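Local coordinates for protein BamaA.19900.a (Balamuthia mandrillaris, PDB 6VZZ) that probably phosphorylates glucose as an amoebal glucokinase of the actin-like ATPase clan and is captured here with beta-D-glucopyranose bound, at residues A[217-220]-A[221-224]; A[253-256]-A[257-261]. One frame throughout, in Å; residues are numbered along the deposited sequence.

Interaction 1: residues A[217-220]-A[221-224]. With BGC (beta-D-glucopyranose), chain B.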
loop_
_atom_site.group_PDB
_atom_site.type_symbol
_atom_site.label_atom_id
_atom_site.label_comp_id
_atom_site.label_asym_id
_atom_site.label_seq_id
_atom_site.Cartn_x
_atom_site.Cartn_y
_atom_site.Cartn_z
ATOM N N MET A 217 -3.608 -6.771 -3.863
ATOM C CA MET A 217 -2.264 -6.252 -3.685
ATOM C C MET A 217 -1.234 -7.360 -3.909
ATOM O O MET A 217 -1.550 -8.554 -3.896
ATOM C CB MET A 217 -2.096 -5.639 -2.292
ATOM C CG MET A 217 -2.947 -4.420 -2.023
ATOM S SD MET A 217 -2.725 -3.777 -0.347
ATOM C CE MET A 217 -3.629 -2.230 -0.470
ATOM N N GLU A 218 0.021 -6.945 -4.097
ATOM C CA GLU A 218 1.116 -7.884 -4.303
ATOM C C GLU A 218 2.277 -7.603 -3.355
ATOM O O GLU A 218 3.439 -7.804 -3.708
ATOM C CB GLU A 218 1.584 -7.849 -5.754
ATOM C CG GLU A 218 0.616 -8.505 -6.720
ATOM C CD GLU A 218 0.509 -10.002 -6.480
ATOM O OE1 GLU A 218 1.477 -10.602 -5.935
ATOM O OE2 GLU A 218 -0.553 -10.578 -6.819
ATOM N N PHE A 219 1.978 -7.156 -2.137
ATOM C CA PHE A 219 3.024 -6.704 -1.231
ATOM C C PHE A 219 3.906 -7.830 -0.720
ATOM O O PHE A 219 4.959 -7.547 -0.138
ATOM C CB PHE A 219 2.416 -5.935 -0.054
ATOM C CG PHE A 219 2.282 -4.457 -0.320
ATOM C CD1 PHE A 219 3.416 -3.652 -0.399
ATOM C CD2 PHE A 219 1.039 -3.879 -0.518
ATOM C CE1 PHE A 219 3.316 -2.301 -0.655
ATOM C CE2 PHE A 219 0.926 -2.530 -0.774
ATOM C CZ PHE A 219 2.072 -1.738 -0.845
ATOM N N GLY A 220 3.537 -9.089 -0.938
ATOM C CA GLY A 220 4.441 -10.150 -0.536
ATOM C C GLY A 220 5.762 -10.110 -1.275
ATOM O O GLY A 220 6.752 -10.683 -0.803
ATOM N N HIS A 221 5.809 -9.423 -2.414
ATOM C CA HIS A 221 6.983 -9.419 -3.266
ATOM C C HIS A 221 7.839 -8.166 -3.113
ATOM O O HIS A 221 8.821 -8.016 -3.842
ATOM C CB HIS A 221 6.552 -9.617 -4.720
ATOM C CG HIS A 221 5.746 -10.863 -4.926
ATOM N ND1 HIS A 221 6.307 -12.124 -4.907
ATOM C CD2 HIS A 221 4.420 -11.045 -5.128
ATOM C CE1 HIS A 221 5.361 -13.026 -5.097
ATOM N NE2 HIS A 221 4.208 -12.397 -5.236
ATOM N N VAL A 222 7.515 -7.271 -2.170
ATOM C CA VAL A 222 8.368 -6.107 -1.945
ATOM C C VAL A 222 9.618 -6.523 -1.179
ATOM O O VAL A 222 9.617 -7.494 -0.409
ATOM C CB VAL A 222 7.612 -4.982 -1.208
ATOM C CG1 VAL A 222 6.353 -4.585 -1.960
ATOM C CG2 VAL A 222 7.321 -5.371 0.237
ATOM N N ALA A 223 10.699 -5.779 -1.398
ATOM C CA ALA A 223 11.949 -6.033 -0.698
ATOM C C ALA A 223 11.771 -5.891 0.808
ATOM O O ALA A 223 10.984 -5.071 1.288
ATOM C CB ALA A 223 13.022 -5.068 -1.183
ATOM N N ILE A 224 12.519 -6.696 1.558
ATOM C CA ILE A 224 12.433 -6.701 3.012
ATOM C C ILE A 224 13.045 -5.431 3.595
ATOM O O ILE A 224 13.743 -4.683 2.903
ATOM C CB ILE A 224 13.126 -7.953 3.579
ATOM C CG1 ILE A 224 14.516 -8.118 2.968
ATOM C CG2 ILE A 224 12.308 -9.184 3.268
ATOM C CD1 ILE A 224 15.584 -7.324 3.635
HETATM C C2 BGC B . 1.056 -14.070 -5.418
HETATM C C3 BGC B . -0.226 -13.411 -4.935
HETATM C C4 BGC B . -1.001 -14.369 -4.039
HETATM C C5 BGC B . -0.093 -14.857 -2.916
HETATM C C6 BGC B . -0.746 -15.851 -1.985
HETATM C C1 BGC B . 1.850 -14.551 -4.214
HETATM O O1 BGC B . 3.066 -15.084 -4.591
HETATM O O2 BGC B . 1.822 -13.151 -6.186
HETATM O O3 BGC B . -1.020 -12.996 -6.038
HETATM O O4 BGC B . -2.113 -13.703 -3.461
HETATM O O5 BGC B . 1.060 -15.489 -3.488
HETATM O O6 BGC B . -1.408 -16.875 -2.699
#

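Interaction 2: residues A[253-256]-A[257-261]. With BGC (beta-D-glucopyranose), chain B.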
loop_
_atom_site.group_PDB
_atom_site.type_symbol
_atom_site.label_atom_id
_atom_site.label_comp_id
_atom_site.label_asym_id
_atom_site.label_seq_id
_atom_site.Cartn_x
_atom_site.Cartn_y
_atom_site.Cartn_z
ATOM N N HIS A 253 19.936 -9.279 -5.822
ATOM C CA HIS A 253 18.767 -8.530 -5.376
ATOM C C HIS A 253 18.558 -8.724 -3.883
ATOM O O HIS A 253 18.945 -9.748 -3.316
ATOM C CB HIS A 253 17.464 -8.952 -6.098
ATOM C CG HIS A 253 17.486 -8.754 -7.580
ATOM N ND1 HIS A 253 17.273 -9.786 -8.470
ATOM C CD2 HIS A 253 17.680 -7.646 -8.331
ATOM C CE1 HIS A 253 17.347 -9.325 -9.707
ATOM N NE2 HIS A 253 17.591 -8.029 -9.649
ATOM N N ALA A 254 17.935 -7.723 -3.259
ATOM C CA ALA A 254 17.403 -7.884 -1.914
ATOM C C ALA A 254 16.174 -8.779 -1.961
ATOM O O ALA A 254 15.322 -8.633 -2.841
ATOM C CB ALA A 254 17.044 -6.525 -1.319
ATOM N N ILE A 255 16.072 -9.705 -1.005
ATOM C CA ILE A 255 15.022 -10.722 -1.095
ATOM C C ILE A 255 13.648 -10.106 -0.835
ATOM O O ILE A 255 13.506 -9.030 -0.238
ATOM C CB ILE A 255 15.300 -11.893 -0.139
ATOM C CG1 ILE A 255 15.015 -11.520 1.312
ATOM C CG2 ILE A 255 16.741 -12.339 -0.258
ATOM C CD1 ILE A 255 15.135 -12.720 2.258
ATOM N N GLU A 256 12.621 -10.789 -1.326
ATOM C CA GLU A 256 11.238 -10.412 -1.070
ATOM C C GLU A 256 10.801 -10.991 0.261
ATOM O O GLU A 256 11.343 -11.996 0.730
ATOM C CB GLU A 256 10.298 -10.929 -2.165
ATOM C CG GLU A 256 10.784 -10.746 -3.585
ATOM C CD GLU A 256 9.806 -11.303 -4.602
ATOM O OE1 GLU A 256 8.953 -12.139 -4.223
ATOM O OE2 GLU A 256 9.881 -10.895 -5.783
ATOM N N TYR A 257 9.800 -10.346 0.872
ATOM C CA TYR A 257 9.250 -10.885 2.113
ATOM C C TYR A 257 8.798 -12.328 1.920
ATOM O O TYR A 257 8.982 -13.166 2.813
ATOM C CB TYR A 257 8.096 -10.017 2.617
ATOM C CG TYR A 257 8.535 -8.829 3.451
ATOM C CD1 TYR A 257 8.956 -8.995 4.766
ATOM C CD2 TYR A 257 8.524 -7.538 2.929
ATOM C CE1 TYR A 257 9.355 -7.910 5.532
ATOM C CE2 TYR A 257 8.921 -6.460 3.687
ATOM C CZ TYR A 257 9.340 -6.647 4.988
ATOM O OH TYR A 257 9.738 -5.566 5.752
ATOM N N GLU A 258 8.243 -12.645 0.738
ATOM C CA GLU A 258 7.803 -14.008 0.446
ATOM C C GLU A 258 8.968 -14.996 0.413
ATOM O O GLU A 258 8.753 -16.202 0.588
ATOM C CB GLU A 258 7.043 -14.048 -0.884
ATOM C CG GLU A 258 6.411 -15.405 -1.191
ATOM C CD GLU A 258 5.563 -15.408 -2.456
ATOM O OE1 GLU A 258 4.512 -14.738 -2.473
ATOM O OE2 GLU A 258 5.949 -16.081 -3.441
ATOM N N ASP A 259 10.197 -14.522 0.218
ATOM C CA ASP A 259 11.318 -15.450 0.232
ATOM C C ASP A 259 11.600 -15.988 1.627
ATOM O O ASP A 259 12.352 -16.963 1.764
ATOM C CB ASP A 259 12.560 -14.784 -0.362
ATOM C CG ASP A 259 12.404 -14.498 -1.855
ATOM O OD1 ASP A 259 11.666 -15.255 -2.530
ATOM O OD2 ASP A 259 13.018 -13.529 -2.357
ATOM N N ILE A 260 10.997 -15.394 2.658
ATOM C CA ILE A 260 11.049 -15.925 4.008
ATOM C C ILE A 260 9.664 -16.331 4.503
ATOM O O ILE A 260 9.497 -17.411 5.092
ATOM C CB ILE A 260 11.695 -14.906 4.968
ATOM C CG1 ILE A 260 13.191 -14.778 4.676
ATOM C CG2 ILE A 260 11.438 -15.263 6.423
ATOM C CD1 ILE A 260 13.880 -13.727 5.530
ATOM N N VAL A 261 8.659 -15.503 4.230
ATOM C CA VAL A 261 7.331 -15.675 4.795
ATOM C C VAL A 261 6.509 -16.505 3.822
ATOM O O VAL A 261 5.636 -15.984 3.119
ATOM C CB VAL A 261 6.672 -14.313 5.092
ATOM C CG1 VAL A 261 5.384 -14.496 5.879
ATOM C CG2 VAL A 261 7.644 -13.412 5.829
HETATM C C2 BGC B . 1.056 -14.070 -5.418
HETATM C C3 BGC B . -0.226 -13.411 -4.935
HETATM C C4 BGC B . -1.001 -14.369 -4.039
HETATM C C5 BGC B . -0.093 -14.857 -2.916
HETATM C C6 BGC B . -0.746 -15.851 -1.985
HETATM C C1 BGC B . 1.850 -14.551 -4.214
HETATM O O1 BGC B . 3.066 -15.084 -4.591
HETATM O O2 BGC B . 1.822 -13.151 -6.186
HETATM O O3 BGC B . -1.020 -12.996 -6.038
HETATM O O4 BGC B . -2.113 -13.703 -3.461
HETATM O O5 BGC B . 1.060 -15.489 -3.488
HETATM O O6 BGC B . -1.408 -16.875 -2.699
HETATM O O HOH W 1 9.564 -14.871 -4.035
#

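Interaction 1: residues A[217-220]-A[221-224]
The O2 hydroxyl of the bound glucose is held between Glu218 and His221, two side chains that lie next to each other and point the same way. Glucose O2 donates to Glu218 OE1 at 2.6 Å and accepts from His221 NE2 at 2.7 Å, the latter bond being moderately bent (157°). The other carboxylate oxygen, Glu218 OE2, takes the neighbouring sugar hydroxyl, O3, also at 2.6 Å, so the carboxylate spans two adjacent hydroxyls of the pyranose. Its plane is nearly that of the imidazole (20° apart), and OE1 lies at the ring's edge, beside CD2. A turn about the CB-CG bond (chi2 -66°) brings the Glu218 carboxylate alongside the histidine and up to the sugar.

Glu218, Gly220 and His221 read as Glu-x-Gly-His, consistent with the sugar-binding motif of glucokinases of this type, and follow just after strand 213-216. A short 3-10 turn brings the two polar residues to the same side: His221 N donates to Glu218 O at 3.1 Å, and one step on Val222 N donates to Phe219 O at 3.3 Å. Away from the sugar, Phe219 and Val222 form the apolar part of the turn, with Phe219 CD1 3.5 Å from Val222 CG1. This pair packs on helix 303-327, against Leu323 and Ile319. On the far edge of the imidazole, His221 ND1 is hydrogen-bonded to Glu256 OE1, a second-shell link that fixes the ring's rotation and presents NE2 to glucose.

Interaction 2: residues A[253-256]-A[257-261]
Glu256 and Asp259 send their side chains across each other at a slant, yet their carboxylate planes end up only 12° apart. A water between them bridges the groups, donating to Glu256 OE1 at 2.8 Å and to Asp259 OD1 at 2.6 Å. The second oxygen of the aspartate turns back to the chain: Asp259 OD2 accepts Glu256 N at 3.0 Å, with the donor 46° above the carboxylate plane, while Asp259 N returns a 2.8 Å bond to Glu256 O. The backbone bond closes a type I beta turn, 256-259, in the loop between helices 234-249 and 263-276, and the side-chain bond to Glu256 N reinforces it. Tyr249 OH is a further partner of Asp259 OD2. One residue further along, Tyr257 O accepts from both Ile260 N and Val261 N.

Beside these polar bonds, Ile255 and Ile260 meet at about a right angle, the Ile255 CD1 methyl 3.6 Å from Ile260 CD1. They pack against helix 234-249, on Leu241 and Ile244 respectively.

Glu258 heads elsewhere. Its CG stands opposite the backbone N (chi1 -174°), and the chain runs out straight to the glucose pocket, where Glu258 OE1 accepts a bond from the anomeric hydroxyl, glucose O1, at 2.6 Å. Leu195 N also bonds to OE1, whereas OE2 is held by Asn116 and by a salt bridge to Arg264, so both carboxylate oxygens of Glu258 are positioned by the protein.

Two acidic groups are thus buried close together, Glu256 OE1 being 4.5 Å from Asp259 OD1. The bridging water, His221 ND1 at Glu256 OE1 and Lys362 of the second subunit at Glu256 OE2 would be expected to offset their mutual repulsion.

In the fold
Both contacts are buried local turns in loops that flank helix 234-249, their centres about 8 Å apart, and together they form one side of the glucose pocket. Interaction 1 addresses O2 and O3, interaction 2 the anomeric O1. Besides the histidine-glutamate bond, the backbone joins them directly: Gly220 O lies 2.9 Å from Glu258 N, a probable hydrogen bond. In 217-224 the polar groups mainly serve the sugar, whereas in 253-261 much of the polarity is spent on the turn itself. Helix 303-327 backs both segments, and each also reaches the second subunit, placing this side of the pocket near the dimer interface.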